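Local coordinates for transmembrane oligosaccharyl transferase (Archaeoglobus fulgidus, PDB 3WAJ), which is an archaeal membrane protein of the STT3/AglB oligosaccharyl transferase family, with a helical transmembrane part and a soluble C-terminal part, at residues F542-G554 and N604-K618. Numbering follows the deposited sequence.
Sequences FETYGVISWWDYG and NVKYVVSDIEMETGK
Strands 546-548 and 605-611 pair in parallel, their axes 4.7 Å apart at closest approach, with a beta bulge where the register shifts between Gly546 and Val547. Gly546 O accepts from Lys606 N and, weakly, from Tyr607 N. Ile548 continues the ladder through Tyr607 O and Val609 N. The Tyr545 ring takes Lys606 CD over one face, 4.1 Å from its centroid. The edge of Tyr607 points toward the Tyr545 face in an offset edge-to-face pair, planes at 66°. Ile548 and Val608 lie side by side and touch through their CG2 atoms. Both segments fall in the AglB core region of this oligosaccharyl transferase, in a mixed sheet where 605-611 lies between 546-548 and 771-776. Past the ladder, Ser549 OG sits anti to its own N (chi1 177°) and donates to Val609 O from above the carbonyl plane. Met614 SD packs 3.7 Å from Trp550 CB and obliquely beside the Tyr553 ring. Asp611 caps helix 612-615 through OD1, which accepts a nearly straight bond from Met614 N. The extended Lys618 chain brings NZ into salt bridges with Asp552 OD2 (2.8 Å), on its anti lone pair, and Glu613 OE2 (2.9 Å). Trp503 of helix 501-513 stacks on Tyr553 and donates to Asp611 OD2.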
# COMPACT_ATOMS: atom_id res chain seq x y z
N PHE A 542 21.12 -20.41 2.70
CA PHE A 542 20.58 -21.74 2.55
C PHE A 542 19.77 -21.88 1.27
O PHE A 542 19.41 -20.92 0.59
CB PHE A 542 19.74 -22.15 3.77
CG PHE A 542 18.40 -21.41 3.89
CD1 PHE A 542 18.35 -20.04 4.17
CD2 PHE A 542 17.19 -22.10 3.75
CE1 PHE A 542 17.12 -19.37 4.29
CE2 PHE A 542 15.97 -21.44 3.88
CZ PHE A 542 15.93 -20.07 4.15
N GLU A 543 19.51 -23.14 0.97
CA GLU A 543 18.68 -23.61 -0.11
C GLU A 543 17.24 -23.00 -0.03
O GLU A 543 16.41 -23.43 0.77
CB GLU A 543 18.70 -25.15 0.01
CG GLU A 543 18.87 -25.72 1.51
CD GLU A 543 20.32 -25.71 2.14
OE1 GLU A 543 20.48 -25.96 3.37
OE2 GLU A 543 21.32 -25.47 1.43
N THR A 544 16.94 -21.98 -0.85
CA THR A 544 15.65 -21.28 -0.77
C THR A 544 14.70 -21.47 -1.97
O THR A 544 15.08 -22.01 -3.00
CB THR A 544 15.83 -19.76 -0.57
OG1 THR A 544 16.55 -19.20 -1.68
CG2 THR A 544 16.55 -19.46 0.74
N TYR A 545 13.47 -20.97 -1.84
CA TYR A 545 12.54 -20.94 -2.98
C TYR A 545 11.63 -19.71 -2.91
O TYR A 545 11.47 -19.11 -1.84
CB TYR A 545 11.68 -22.23 -3.08
CG TYR A 545 10.91 -22.57 -1.81
CD1 TYR A 545 9.77 -21.86 -1.46
CD2 TYR A 545 11.33 -23.60 -0.98
CE1 TYR A 545 9.06 -22.16 -0.30
CE2 TYR A 545 10.63 -23.91 0.19
CZ TYR A 545 9.50 -23.19 0.51
OH TYR A 545 8.80 -23.49 1.66
N GLY A 546 11.03 -19.34 -4.04
CA GLY A 546 10.20 -18.16 -4.07
C GLY A 546 8.73 -18.48 -4.17
O GLY A 546 8.32 -19.55 -4.64
N VAL A 547 7.93 -17.52 -3.71
CA VAL A 547 6.49 -17.61 -3.75
C VAL A 547 5.97 -16.48 -4.64
O VAL A 547 6.16 -15.29 -4.34
CB VAL A 547 5.92 -17.48 -2.35
CG1 VAL A 547 4.37 -17.55 -2.38
CG2 VAL A 547 6.49 -18.57 -1.45
N ILE A 548 5.32 -16.85 -5.74
CA ILE A 548 4.88 -15.86 -6.70
C ILE A 548 3.38 -15.55 -6.61
O ILE A 548 2.53 -16.44 -6.58
CB ILE A 548 5.29 -16.22 -8.14
CG1 ILE A 548 5.14 -15.01 -9.06
CG2 ILE A 548 4.49 -17.39 -8.67
CD1 ILE A 548 6.08 -15.04 -10.25
N SER A 549 3.06 -14.27 -6.59
CA SER A 549 1.68 -13.82 -6.47
C SER A 549 1.69 -12.35 -6.90
O SER A 549 2.74 -11.79 -7.15
CB SER A 549 1.22 -13.96 -5.02
OG SER A 549 -0.10 -13.47 -4.86
N TRP A 550 0.52 -11.72 -6.98
CA TRP A 550 0.48 -10.32 -7.37
C TRP A 550 1.23 -9.48 -6.31
O TRP A 550 1.40 -9.93 -5.17
CB TRP A 550 -0.98 -9.87 -7.55
CG TRP A 550 -1.15 -8.53 -8.22
CD1 TRP A 550 -2.03 -7.55 -7.85
CD2 TRP A 550 -0.45 -8.02 -9.38
NE1 TRP A 550 -1.91 -6.47 -8.70
CE2 TRP A 550 -0.96 -6.73 -9.64
CE3 TRP A 550 0.55 -8.53 -10.21
CZ2 TRP A 550 -0.50 -5.94 -10.71
CZ3 TRP A 550 1.02 -7.75 -11.26
CH2 TRP A 550 0.49 -6.47 -11.50
N TRP A 551 1.69 -8.28 -6.68
CA TRP A 551 2.59 -7.54 -5.79
C TRP A 551 1.92 -7.03 -4.51
O TRP A 551 2.59 -6.88 -3.49
CB TRP A 551 3.28 -6.39 -6.53
CG TRP A 551 2.35 -5.35 -7.09
CD1 TRP A 551 1.83 -5.33 -8.36
CD2 TRP A 551 1.88 -4.15 -6.45
NE1 TRP A 551 1.05 -4.20 -8.53
CE2 TRP A 551 1.06 -3.47 -7.38
CE3 TRP A 551 2.06 -3.60 -5.17
CZ2 TRP A 551 0.43 -2.24 -7.07
CZ3 TRP A 551 1.43 -2.39 -4.86
CH2 TRP A 551 0.63 -1.72 -5.82
N ASP A 552 0.61 -6.79 -4.57
CA ASP A 552 -0.19 -6.36 -3.41
C ASP A 552 0.05 -7.20 -2.16
O ASP A 552 0.05 -6.67 -1.05
CB ASP A 552 -1.70 -6.48 -3.74
CG ASP A 552 -2.14 -5.50 -4.77
OD1 ASP A 552 -1.30 -4.73 -5.31
OD2 ASP A 552 -3.35 -5.50 -5.05
N TYR A 553 0.24 -8.50 -2.38
CA TYR A 553 0.17 -9.52 -1.34
C TYR A 553 1.52 -9.83 -0.67
O TYR A 553 1.58 -10.62 0.28
CB TYR A 553 -0.49 -10.80 -1.93
CG TYR A 553 -1.82 -10.47 -2.57
CD1 TYR A 553 -2.84 -9.89 -1.80
CD2 TYR A 553 -2.07 -10.69 -3.92
CE1 TYR A 553 -4.07 -9.56 -2.34
CE2 TYR A 553 -3.34 -10.35 -4.49
CZ TYR A 553 -4.32 -9.78 -3.68
OH TYR A 553 -5.57 -9.41 -4.20
N GLY A 554 2.60 -9.20 -1.15
CA GLY A 554 3.95 -9.50 -0.71
C GLY A 554 4.18 -9.40 0.79
O GLY A 554 4.79 -10.30 1.41
N ASN A 604 13.18 -18.75 -9.47
CA ASN A 604 13.24 -19.92 -8.60
C ASN A 604 11.94 -20.11 -7.80
O ASN A 604 11.97 -20.30 -6.57
CB ASN A 604 14.42 -19.76 -7.64
CG ASN A 604 14.79 -21.04 -6.96
OD1 ASN A 604 14.75 -22.11 -7.56
ND2 ASN A 604 15.16 -20.94 -5.67
N VAL A 605 10.79 -20.03 -8.46
CA VAL A 605 9.56 -20.15 -7.69
C VAL A 605 9.21 -21.62 -7.45
O VAL A 605 9.44 -22.48 -8.30
CB VAL A 605 8.36 -19.35 -8.27
CG1 VAL A 605 8.80 -18.39 -9.36
CG2 VAL A 605 7.27 -20.28 -8.76
N LYS A 606 8.66 -21.89 -6.28
CA LYS A 606 8.17 -23.21 -5.96
C LYS A 606 6.66 -23.20 -5.65
O LYS A 606 5.97 -24.22 -5.76
CB LYS A 606 8.97 -23.81 -4.80
CG LYS A 606 8.67 -25.27 -4.59
CD LYS A 606 9.37 -25.89 -3.37
CE LYS A 606 9.30 -27.42 -3.49
NZ LYS A 606 9.35 -28.09 -2.17
N TYR A 607 6.14 -22.04 -5.27
CA TYR A 607 4.70 -21.91 -5.03
C TYR A 607 4.12 -20.69 -5.70
O TYR A 607 4.78 -19.65 -5.81
CB TYR A 607 4.38 -21.88 -3.53
CG TYR A 607 4.85 -23.12 -2.85
CD1 TYR A 607 4.06 -24.27 -2.85
CD2 TYR A 607 6.11 -23.18 -2.25
CE1 TYR A 607 4.48 -25.42 -2.25
CE2 TYR A 607 6.55 -24.34 -1.64
CZ TYR A 607 5.73 -25.47 -1.65
OH TYR A 607 6.14 -26.64 -1.06
N VAL A 608 2.88 -20.85 -6.15
CA VAL A 608 2.11 -19.77 -6.73
C VAL A 608 0.90 -19.56 -5.81
O VAL A 608 0.27 -20.53 -5.39
CB VAL A 608 1.59 -20.15 -8.14
CG1 VAL A 608 0.88 -18.97 -8.80
CG2 VAL A 608 2.73 -20.68 -9.03
N VAL A 609 0.60 -18.31 -5.47
CA VAL A 609 -0.62 -18.00 -4.73
C VAL A 609 -1.50 -17.06 -5.57
O VAL A 609 -1.06 -15.96 -5.96
CB VAL A 609 -0.35 -17.34 -3.37
CG1 VAL A 609 -1.66 -17.10 -2.63
CG2 VAL A 609 0.62 -18.20 -2.53
N SER A 610 -2.72 -17.49 -5.85
CA SER A 610 -3.61 -16.74 -6.73
C SER A 610 -4.95 -16.53 -6.06
O SER A 610 -5.50 -17.44 -5.41
CB SER A 610 -3.79 -17.48 -8.06
OG SER A 610 -4.89 -16.99 -8.81
N ASP A 611 -5.51 -15.33 -6.22
CA ASP A 611 -6.80 -15.06 -5.60
C ASP A 611 -7.87 -14.59 -6.59
O ASP A 611 -7.59 -14.40 -7.77
CB ASP A 611 -6.69 -14.14 -4.37
CG ASP A 611 -6.66 -12.67 -4.70
OD1 ASP A 611 -6.38 -12.28 -5.87
OD2 ASP A 611 -6.90 -11.89 -3.76
N ILE A 612 -9.09 -14.44 -6.11
CA ILE A 612 -10.19 -14.21 -7.03
C ILE A 612 -10.08 -12.81 -7.62
O ILE A 612 -10.63 -12.52 -8.69
CB ILE A 612 -11.54 -14.44 -6.36
CG1 ILE A 612 -12.66 -14.48 -7.42
CG2 ILE A 612 -11.80 -13.37 -5.28
CD1 ILE A 612 -14.01 -14.84 -6.88
N GLU A 613 -9.34 -11.95 -6.94
CA GLU A 613 -9.17 -10.58 -7.40
C GLU A 613 -8.21 -10.52 -8.58
O GLU A 613 -8.47 -9.85 -9.58
CB GLU A 613 -8.71 -9.68 -6.24
CG GLU A 613 -9.79 -9.47 -5.18
CD GLU A 613 -9.41 -8.46 -4.11
OE1 GLU A 613 -10.32 -8.00 -3.38
OE2 GLU A 613 -8.21 -8.13 -4.00
N MET A 614 -7.10 -11.23 -8.44
CA MET A 614 -6.18 -11.50 -9.54
C MET A 614 -6.90 -12.08 -10.76
O MET A 614 -6.61 -11.71 -11.90
CB MET A 614 -5.09 -12.46 -9.06
CG MET A 614 -4.11 -11.78 -8.09
SD MET A 614 -2.99 -12.92 -7.25
CE MET A 614 -2.23 -13.71 -8.70
N GLU A 615 -7.84 -12.98 -10.51
CA GLU A 615 -8.58 -13.60 -11.60
C GLU A 615 -9.51 -12.58 -12.27
O GLU A 615 -9.65 -12.57 -13.49
CB GLU A 615 -9.40 -14.79 -11.08
CG GLU A 615 -10.29 -15.47 -12.12
CD GLU A 615 -11.19 -16.55 -11.51
OE1 GLU A 615 -12.00 -16.19 -10.63
OE2 GLU A 615 -11.09 -17.74 -11.89
N THR A 616 -10.12 -11.73 -11.46
CA THR A 616 -11.13 -10.81 -11.94
C THR A 616 -10.70 -9.34 -11.97
O THR A 616 -10.10 -8.89 -12.93
CB THR A 616 -12.44 -10.96 -11.16
OG1 THR A 616 -12.21 -10.58 -9.80
CG2 THR A 616 -12.92 -12.41 -11.21
N GLY A 617 -11.03 -8.60 -10.92
CA GLY A 617 -10.88 -7.15 -10.93
C GLY A 617 -9.47 -6.62 -11.15
O GLY A 617 -9.27 -5.62 -11.84
N LYS A 618 -8.49 -7.30 -10.57
CA LYS A 618 -7.12 -6.85 -10.70
C LYS A 618 -6.43 -7.41 -11.93
O LYS A 618 -5.26 -7.10 -12.17
CB LYS A 618 -6.31 -7.21 -9.44
CG LYS A 618 -6.84 -6.65 -8.12
CD LYS A 618 -5.86 -6.97 -6.99
CE LYS A 618 -6.27 -6.27 -5.69
NZ LYS A 618 -5.66 -6.94 -4.49